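Local atomic coordinates of universal stress protein (Archaeoglobus fulgidus, PDB entry 6HCD), a protein that is of unknown molecular function but belongs to the universal stress protein A family, whose members are linked to survival under stress and in some cases bind ATP. Residues A[119-125]-A[149-155]; A[76-81]-A[95-99]; A[38-42]-A[82-87]. All coordinates share one frame; numbering follows the deposited sequence.

Contact 1: A[119-125]-A[149-155]; sequences IAIVIGI and KPVICIK
Lys149 CB lies 4.4 Å from CG1 of Ile121 where a parallel beta pairing begins: the C-terminal strand 151-154 runs beside the strand through Ile121 to Gly124 in the beta sheet of the alpha/beta universal stress protein fold. The amine of Lys149 turns away to a salt bridge with Asp114. Pro150, with no N-H to offer, packs CD on Ile119 O (3.4 Å), while its own O accepts from Ile121 N. In Val151, CG1 stands anti to the backbone N (chi1 180°) and touches Ile123 CG2 at 3.8 Å, on the face covered by helices 105-115 and 138-146. Ile152 faces helix 36-52; its CD1 meets both Ala120 CB and Val122 CG2, and its N makes a nearly straight bond of 2.7 Å to Ile121 O. Beta-branched residues suit such an extended, buried ladder. The smaller Cys153 fits a tight spot, CB only 3.5 Å from Ile125 CG1. The outer edge of Val151 to Cys153 pairs antiparallel with the second subunit, continuing the sheet. Ile154 sets CG1 on Val122 CG1, beside Gly124, and its O receives Ile125 N. At Lys155 the aliphatic stem takes over, with CG lying 4.2 Å from CB of Ile125.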
loop_
_atom_site.group_PDB
_atom_site.type_symbol
_atom_site.label_atom_id
_atom_site.label_comp_id
_atom_site.label_asym_id
_atom_site.label_seq_id
_atom_site.Cartn_x
_atom_site.Cartn_y
_atom_site.Cartn_z
ATOM N N ILE A 119 7.270 9.938 0.715
ATOM C CA ILE A 119 7.383 8.877 1.730
ATOM C C ILE A 119 6.570 7.666 1.249
ATOM O O ILE A 119 6.971 6.510 1.424
ATOM C CB ILE A 119 6.888 9.367 3.107
ATOM C CG1 ILE A 119 7.777 10.476 3.672
ATOM C CG2 ILE A 119 6.773 8.200 4.077
ATOM C CD1 ILE A 119 7.285 11.087 4.964
ATOM N N ALA A 120 5.393 7.952 0.676
ATOM C CA ALA A 120 4.511 6.917 0.163
ATOM C C ALA A 120 3.509 7.546 -0.806
ATOM O O ALA A 120 3.309 8.778 -0.808
ATOM C CB ALA A 120 3.791 6.220 1.302
ATOM N N ILE A 121 2.922 6.676 -1.635
ATOM C CA ILE A 121 1.779 6.993 -2.479
ATOM C C ILE A 121 0.549 6.342 -1.846
ATOM O O ILE A 121 0.583 5.177 -1.508
ATOM C CB ILE A 121 1.976 6.485 -3.919
ATOM C CG1 ILE A 121 3.306 6.945 -4.519
ATOM C CG2 ILE A 121 0.788 6.856 -4.793
ATOM C CD1 ILE A 121 3.645 6.246 -5.809
ATOM N N VAL A 122 -0.526 7.106 -1.719
ATOM C CA VAL A 122 -1.783 6.556 -1.224
ATOM C C VAL A 122 -2.782 6.595 -2.386
ATOM O O VAL A 122 -2.914 7.628 -3.031
ATOM C CB VAL A 122 -2.304 7.331 0.000
ATOM C CG1 VAL A 122 -3.509 6.643 0.610
ATOM C CG2 VAL A 122 -1.231 7.565 1.035
ATOM N N ILE A 123 -3.426 5.453 -2.657
ATOM C CA ILE A 123 -4.302 5.311 -3.796
ATOM C C ILE A 123 -5.506 4.454 -3.415
ATOM O O ILE A 123 -5.407 3.570 -2.556
ATOM C CB ILE A 123 -3.541 4.726 -5.003
ATOM C CG1 ILE A 123 -4.301 4.970 -6.304
ATOM C CG2 ILE A 123 -3.197 3.255 -4.787
ATOM C CD1 ILE A 123 -3.412 4.902 -7.539
ATOM N N GLY A 124 -6.622 4.700 -4.105
ATOM C CA GLY A 124 -7.838 3.924 -3.955
ATOM C C GLY A 124 -7.854 2.714 -4.885
ATOM O O GLY A 124 -7.333 2.743 -5.994
ATOM N N ILE A 125 -8.436 1.632 -4.385
ATOM C CA ILE A 125 -8.587 0.345 -5.055
ATOM C C ILE A 125 -10.081 0.098 -5.241
ATOM O O ILE A 125 -10.803 0.204 -4.282
ATOM C CB ILE A 125 -8.021 -0.790 -4.170
ATOM C CG1 ILE A 125 -6.556 -0.585 -3.809
ATOM C CG2 ILE A 125 -8.251 -2.157 -4.789
ATOM C CD1 ILE A 125 -5.689 -0.327 -4.977
ATOM N N LYS A 149 8.221 3.921 -4.824
ATOM C CA LYS A 149 7.906 4.308 -3.460
ATOM C C LYS A 149 6.927 3.300 -2.871
ATOM O O LYS A 149 6.270 2.577 -3.610
ATOM C CB LYS A 149 7.347 5.727 -3.456
ATOM C CG LYS A 149 8.340 6.797 -3.874
ATOM C CD LYS A 149 9.599 6.849 -3.029
ATOM C CE LYS A 149 10.543 7.952 -3.443
ATOM N NZ LYS A 149 11.436 7.544 -4.553
ATOM N N PRO A 150 6.809 3.213 -1.531
ATOM C CA PRO A 150 5.732 2.436 -0.919
ATOM C C PRO A 150 4.359 2.885 -1.452
ATOM O O PRO A 150 4.165 4.089 -1.664
ATOM C CB PRO A 150 5.866 2.782 0.566
ATOM C CG PRO A 150 7.347 3.092 0.730
ATOM C CD PRO A 150 7.699 3.857 -0.535
ATOM N N VAL A 151 3.446 1.928 -1.687
ATOM C CA VAL A 151 2.071 2.267 -2.126
ATOM C C VAL A 151 1.085 1.732 -1.087
ATOM O O VAL A 151 1.081 0.539 -0.778
ATOM C CB VAL A 151 1.750 1.722 -3.531
ATOM C CG1 VAL A 151 0.322 2.075 -3.965
ATOM C CG2 VAL A 151 2.763 2.192 -4.559
ATOM N N ILE A 152 0.278 2.648 -0.552
ATOM C CA ILE A 152 -0.740 2.339 0.419
ATOM C C ILE A 152 -2.081 2.275 -0.328
ATOM O O ILE A 152 -2.528 3.263 -0.939
ATOM C CB ILE A 152 -0.741 3.392 1.543
ATOM C CG1 ILE A 152 0.635 3.495 2.214
ATOM C CG2 ILE A 152 -1.855 3.119 2.539
ATOM C CD1 ILE A 152 0.755 4.611 3.222
ATOM N N CYS A 153 -2.707 1.096 -0.275
ATOM C CA CYS A 153 -3.894 0.787 -1.027
ATOM C C CYS A 153 -5.103 0.790 -0.092
ATOM O O CYS A 153 -5.157 -0.019 0.846
ATOM C CB CYS A 153 -3.785 -0.588 -1.676
ATOM S SG CYS A 153 -2.299 -0.850 -2.669
ATOM N N ILE A 154 -6.061 1.690 -0.374
ATOM C CA ILE A 154 -7.223 1.956 0.450
ATOM C C ILE A 154 -8.479 1.598 -0.353
ATOM O O ILE A 154 -8.615 1.988 -1.506
ATOM C CB ILE A 154 -7.241 3.441 0.892
ATOM C CG1 ILE A 154 -5.957 3.844 1.628
ATOM C CG2 ILE A 154 -8.483 3.789 1.703
ATOM C CD1 ILE A 154 -5.677 3.083 2.883
ATOM N N LYS A 155 -9.393 0.864 0.294
ATOM C CA LYS A 155 -10.637 0.403 -0.319
ATOM C C LYS A 155 -11.784 1.344 0.079
ATOM O O LYS A 155 -12.778 1.443 -0.644
ATOM C CB LYS A 155 -10.865 -1.059 0.069
ATOM C CG LYS A 155 -9.842 -2.013 -0.535
ATOM C CD LYS A 155 -9.489 -3.193 0.346
ATOM C CE LYS A 155 -8.022 -3.554 0.270
ATOM N NZ LYS A 155 -7.175 -2.485 0.854
ATOM O OXT LYS A 155 -11.745 2.065 1.086
#

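Contact 2: A[76-81]-A[95-99]; sequences AKETLS and EEHLL
Glu96 extends from its strand to lay a carboxylate alongside a helix, where Lys77 crosses it at about a right angle. The salt bridge has Lys77 NZ 3.3 Å from Glu96 OE1, and its hydrogen bond is weak. Lys77 arrives there by bends at chi2 and chi4, its CD and CE also passing close to OE1, whereas the Glu96 chain is straight beyond CG. The other oxygen, OE2, lies 3.5 Å from Ser81 CA; CG of Glu96 rests on the Leu80 carbonyl and CB faces Leu80 CB. This is the helix-to-strand return of a beta-alpha-beta unit: segment 76-81 of helix 70-89 runs at 158° to segment 95-99 of the strand that follows. Beneath the charged pair the packing is apolar. Leu80 drives CD1 over the strand backbone, 3.6 Å from Leu98 N and 3.7 Å from Leu98 CB. In Leu98, chi1 of 178° sets CG opposite the N and chi2 of 66° turns CD1 to Ala76 CB at 3.9 Å; the short side chain of alanine lets the helix sit near Leu98. Were Glu96 replaced by an alanine, Lys77 would probably lose this charged partner and the Leu80 carbonyl the carbon chain lying on it. The chemistry is thus layered: Ala76 and Leu80 meet Leu98 in an apolar layer, while Glu96 covers Leu80 with its stem and offers Lys77 a loose electrostatic tie.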
loop_
_atom_site.group_PDB
_atom_site.type_symbol
_atom_site.label_atom_id
_atom_site.label_comp_id
_atom_site.label_asym_id
_atom_site.label_seq_id
_atom_site.Cartn_x
_atom_site.Cartn_y
_atom_site.Cartn_z
ATOM N N ALA A 76 -11.056 17.995 -12.992
ATOM C CA ALA A 76 -9.874 17.529 -12.277
ATOM C C ALA A 76 -9.414 18.598 -11.271
ATOM O O ALA A 76 -9.093 18.289 -10.136
ATOM C CB ALA A 76 -8.799 17.168 -13.257
ATOM N N LYS A 77 -9.427 19.865 -11.686
ATOM C CA LYS A 77 -9.044 20.991 -10.811
ATOM C C LYS A 77 -10.004 21.083 -9.614
ATOM O O LYS A 77 -9.580 21.330 -8.483
ATOM C CB LYS A 77 -9.009 22.294 -11.619
ATOM C CG LYS A 77 -9.024 23.588 -10.819
ATOM C CD LYS A 77 -7.741 23.857 -10.076
ATOM C CE LYS A 77 -7.813 25.134 -9.267
ATOM N NZ LYS A 77 -8.486 24.918 -7.964
ATOM N N GLU A 78 -11.302 20.905 -9.879
ATOM C CA GLU A 78 -12.334 20.921 -8.840
ATOM C C GLU A 78 -12.095 19.763 -7.868
ATOM O O GLU A 78 -12.196 19.936 -6.663
ATOM C CB GLU A 78 -13.736 20.840 -9.459
ATOM C CG GLU A 78 -14.262 22.162 -9.990
ATOM C CD GLU A 78 -15.727 22.138 -10.404
ATOM O OE1 GLU A 78 -16.576 21.783 -9.557
ATOM O OE2 GLU A 78 -16.019 22.479 -11.574
ATOM N N THR A 79 -11.771 18.578 -8.391
ATOM C CA THR A 79 -11.486 17.408 -7.564
ATOM C C THR A 79 -10.303 17.706 -6.631
ATOM O O THR A 79 -10.353 17.382 -5.454
ATOM C CB THR A 79 -11.204 16.172 -8.428
ATOM O OG1 THR A 79 -12.387 15.917 -9.179
ATOM C CG2 THR A 79 -10.774 14.956 -7.638
ATOM N N LEU A 80 -9.245 18.325 -7.158
ATOM C CA LEU A 80 -8.037 18.598 -6.361
ATOM C C LEU A 80 -8.323 19.642 -5.277
ATOM O O LEU A 80 -7.821 19.548 -4.160
ATOM C CB LEU A 80 -6.918 19.085 -7.286
ATOM C CG LEU A 80 -6.340 18.023 -8.215
ATOM C CD1 LEU A 80 -5.325 18.627 -9.131
ATOM C CD2 LEU A 80 -5.746 16.893 -7.436
ATOM N N SER A 81 -9.109 20.666 -5.630
ATOM C CA SER A 81 -9.490 21.705 -4.692
ATOM C C SER A 81 -10.300 21.099 -3.537
ATOM O O SER A 81 -10.088 21.384 -2.363
ATOM C CB SER A 81 -10.232 22.815 -5.407
ATOM O OG SER A 81 -10.720 23.752 -4.464
ATOM N N GLU A 95 -1.455 20.349 -0.669
ATOM C CA GLU A 95 -1.202 21.097 -1.904
ATOM C C GLU A 95 -1.785 20.341 -3.101
ATOM O O GLU A 95 -1.667 19.129 -3.175
ATOM C CB GLU A 95 0.293 21.205 -2.225
ATOM C CG GLU A 95 1.124 21.893 -1.175
ATOM C CD GLU A 95 2.590 22.006 -1.571
ATOM O OE1 GLU A 95 2.944 21.652 -2.735
ATOM O OE2 GLU A 95 3.384 22.437 -0.714
ATOM N N GLU A 96 -2.365 21.083 -4.051
ATOM C CA GLU A 96 -2.850 20.532 -5.313
ATOM C C GLU A 96 -1.703 20.467 -6.332
ATOM O O GLU A 96 -0.969 21.440 -6.485
ATOM C CB GLU A 96 -3.878 21.450 -5.978
ATOM C CG GLU A 96 -5.012 21.877 -5.078
ATOM C CD GLU A 96 -5.957 22.847 -5.750
ATOM O OE1 GLU A 96 -6.031 22.855 -6.999
ATOM O OE2 GLU A 96 -6.618 23.596 -5.010
ATOM N N HIS A 97 -1.631 19.362 -7.071
ATOM C CA HIS A 97 -0.691 19.182 -8.161
ATOM C C HIS A 97 -1.389 18.502 -9.342
ATOM O O HIS A 97 -1.472 17.269 -9.428
ATOM C CB HIS A 97 0.520 18.379 -7.679
ATOM C CG HIS A 97 1.360 19.122 -6.700
ATOM N ND1 HIS A 97 2.442 19.888 -7.087
ATOM C CD2 HIS A 97 1.263 19.245 -5.357
ATOM C CE1 HIS A 97 2.993 20.430 -6.018
ATOM N NE2 HIS A 97 2.272 20.073 -4.944
ATOM N N LEU A 98 -1.941 19.316 -10.238
ATOM C CA LEU A 98 -2.517 18.804 -11.485
ATOM C C LEU A 98 -1.362 18.463 -12.413
ATOM O O LEU A 98 -0.469 19.288 -12.579
ATOM C CB LEU A 98 -3.422 19.876 -12.106
ATOM C CG LEU A 98 -4.068 19.500 -13.439
ATOM C CD1 LEU A 98 -5.049 18.356 -13.256
ATOM C CD2 LEU A 98 -4.747 20.706 -14.063
ATOM N N LEU A 99 -1.390 17.262 -12.999
ATOM C CA LEU A 99 -0.330 16.808 -13.898
ATOM C C LEU A 99 -0.900 16.627 -15.308
ATOM O O LEU A 99 -1.709 15.738 -15.563
ATOM C CB LEU A 99 0.270 15.498 -13.380
ATOM C CG LEU A 99 0.781 15.506 -11.940
ATOM C CD1 LEU A 99 1.229 14.119 -11.520
ATOM C CD2 LEU A 99 1.900 16.520 -11.754
#

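Contact 3: A[38-42]-A[82-87]; sequences AERVL and WAVSII
Leu42 enters helix 82-87 as a knob in a hole formed by Trp82, Ala83, Ile86 and Ile87. This knobs-into-holes packing joins two helices of the alpha/beta fold, 36-52 and 70-89, whose local axes are inclined at 45°; both also touch the sheet, Leu42 through Val29 and Ala83 through Val58. With CG anti to its carbonyl carbon (chi1 -72°), Leu42 sends its fork into the neighbouring helix: CD1 meets Ala83 CB at 3.6 Å and lies obliquely to the indole near Trp82 CZ3. Alanine suits this floor because its methyl lets the branched leucine come close. Trp82 turns the other way round its first bond, CG opposite the backbone N (chi1 166°), which sends the indole toward helix 38-42. Ala38 CB meets the six-membered ring at its edge, 3.8 Å from CH2. Glu39 crosses Trp82 at about a right angle, with CG at the ring edge, 3.4 Å from Trp82 CZ2, and its carboxylate nearly coplanar with the indole. Ile86 puts CG1 over one indole face near the rim, while its CG2 touches Leu42 CB at 3.8 Å. Ile87 completes the hole, its CD1 pressing on the backbone O of Leu42 at 3.4 Å.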
loop_
_atom_site.group_PDB
_atom_site.type_symbol
_atom_site.label_atom_id
_atom_site.label_comp_id
_atom_site.label_asym_id
_atom_site.label_seq_id
_atom_site.Cartn_x
_atom_site.Cartn_y
_atom_site.Cartn_z
ATOM N N ALA A 38 -12.628 8.228 -2.628
ATOM C CA ALA A 38 -11.603 9.261 -2.637
ATOM C C ALA A 38 -11.489 9.881 -1.239
ATOM O O ALA A 38 -10.396 10.103 -0.750
ATOM C CB ALA A 38 -11.903 10.290 -3.701
ATOM N N GLU A 39 -12.632 10.109 -0.586
ATOM C CA GLU A 39 -12.659 10.675 0.763
ATOM C C GLU A 39 -11.903 9.772 1.747
ATOM O O GLU A 39 -11.170 10.282 2.585
ATOM C CB GLU A 39 -14.089 10.843 1.282
ATOM C CG GLU A 39 -14.864 11.979 0.677
ATOM C CD GLU A 39 -16.284 12.082 1.208
ATOM O OE1 GLU A 39 -16.738 11.154 1.906
ATOM O OE2 GLU A 39 -16.947 13.089 0.916
ATOM N N ARG A 40 -12.112 8.456 1.668
ATOM C CA ARG A 40 -11.466 7.499 2.574
ATOM C C ARG A 40 -9.954 7.503 2.321
ATOM O O ARG A 40 -9.160 7.443 3.281
ATOM C CB ARG A 40 -12.038 6.087 2.410
ATOM C CG ARG A 40 -13.456 5.917 2.933
ATOM C CD ARG A 40 -13.941 4.477 2.892
ATOM N NE ARG A 40 -13.940 3.913 1.547
ATOM C CZ ARG A 40 -14.976 3.916 0.712
ATOM N NH1 ARG A 40 -16.110 4.524 1.035
ATOM N NH2 ARG A 40 -14.872 3.281 -0.444
ATOM N N VAL A 41 -9.577 7.572 1.037
ATOM C CA VAL A 41 -8.175 7.641 0.609
ATOM C C VAL A 41 -7.520 8.868 1.244
ATOM O O VAL A 41 -6.442 8.784 1.838
ATOM C CB VAL A 41 -8.057 7.643 -0.926
ATOM C CG1 VAL A 41 -6.649 7.999 -1.390
ATOM C CG2 VAL A 41 -8.459 6.288 -1.515
ATOM N N LEU A 42 -8.196 10.011 1.129
ATOM C CA LEU A 42 -7.675 11.297 1.609
ATOM C C LEU A 42 -7.584 11.308 3.135
ATOM O O LEU A 42 -6.628 11.819 3.669
ATOM C CB LEU A 42 -8.579 12.421 1.101
ATOM C CG LEU A 42 -8.466 12.728 -0.387
ATOM C CD1 LEU A 42 -9.682 13.504 -0.877
ATOM C CD2 LEU A 42 -7.180 13.463 -0.711
ATOM N N TRP A 82 -11.264 20.255 -3.891
ATOM C CA TRP A 82 -12.077 19.514 -2.929
ATOM C C TRP A 82 -11.178 18.630 -2.057
ATOM O O TRP A 82 -11.299 18.589 -0.845
ATOM C CB TRP A 82 -13.121 18.702 -3.690
ATOM C CG TRP A 82 -13.816 17.650 -2.893
ATOM C CD1 TRP A 82 -14.911 17.816 -2.100
ATOM C CD2 TRP A 82 -13.518 16.241 -2.883
ATOM N NE1 TRP A 82 -15.305 16.613 -1.583
ATOM C CE2 TRP A 82 -14.460 15.629 -2.028
ATOM C CE3 TRP A 82 -12.533 15.444 -3.487
ATOM C CZ2 TRP A 82 -14.442 14.254 -1.771
ATOM C CZ3 TRP A 82 -12.502 14.100 -3.208
ATOM C CH2 TRP A 82 -13.429 13.514 -2.342
ATOM N N ALA A 83 -10.272 17.896 -2.692
ATOM C CA ALA A 83 -9.402 16.959 -1.979
ATOM C C ALA A 83 -8.552 17.692 -0.939
ATOM O O ALA A 83 -8.412 17.213 0.169
ATOM C CB ALA A 83 -8.552 16.191 -2.966
ATOM N N VAL A 84 -7.963 18.835 -1.305
ATOM C CA VAL A 84 -7.129 19.619 -0.382
ATOM C C VAL A 84 -7.978 20.126 0.798
ATOM O O VAL A 84 -7.499 20.180 1.934
ATOM C CB VAL A 84 -6.396 20.759 -1.121
ATOM C CG1 VAL A 84 -5.912 21.854 -0.165
ATOM C CG2 VAL A 84 -5.252 20.212 -1.987
ATOM N N SER A 85 -9.252 20.474 0.551
ATOM C CA SER A 85 -10.128 20.921 1.629
ATOM C C SER A 85 -10.341 19.774 2.632
ATOM O O SER A 85 -10.337 19.991 3.832
ATOM C CB SER A 85 -11.419 21.523 1.090
ATOM O OG SER A 85 -12.380 20.526 0.784
ATOM N N ILE A 86 -10.472 18.539 2.144
ATOM C CA ILE A 86 -10.612 17.359 3.009
ATOM C C ILE A 86 -9.344 17.198 3.870
ATOM O O ILE A 86 -9.421 16.977 5.070
ATOM C CB ILE A 86 -10.918 16.089 2.183
ATOM C CG1 ILE A 86 -12.275 16.159 1.468
ATOM C CG2 ILE A 86 -10.812 14.846 3.039
ATOM C CD1 ILE A 86 -13.467 16.154 2.377
ATOM N N ILE A 87 -8.175 17.327 3.245
ATOM C CA ILE A 87 -6.880 17.175 3.930
ATOM C C ILE A 87 -6.803 18.176 5.091
ATOM O O ILE A 87 -6.415 17.822 6.197
ATOM C CB ILE A 87 -5.723 17.341 2.932
ATOM C CG1 ILE A 87 -5.710 16.219 1.887
ATOM C CG2 ILE A 87 -4.394 17.423 3.644
ATOM C CD1 ILE A 87 -5.601 14.817 2.473
#

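How the contacts relate
From the N terminus, helix 36-52 supplies the first half of contact 3, and the chain then passes through strand 56-62 into helix 70-89. There 76-81 opens contact 2 before 82-87 closes contact 3; strand 94-100 then closes contact 2, so the two loops cross. Contact 1 follows in series, its loop running through helix 138-146 to the C terminus. Contacts 1 and 2 lie on opposite sides of the chain's centre and reach the same sheet without touching. Contact 3 borders both: Arg40 NH2 probably bonds to Lys155 O, Val41 packs on Gly124 and Ile154, and Val84 packs on Glu96, tying the helices to both strand regions.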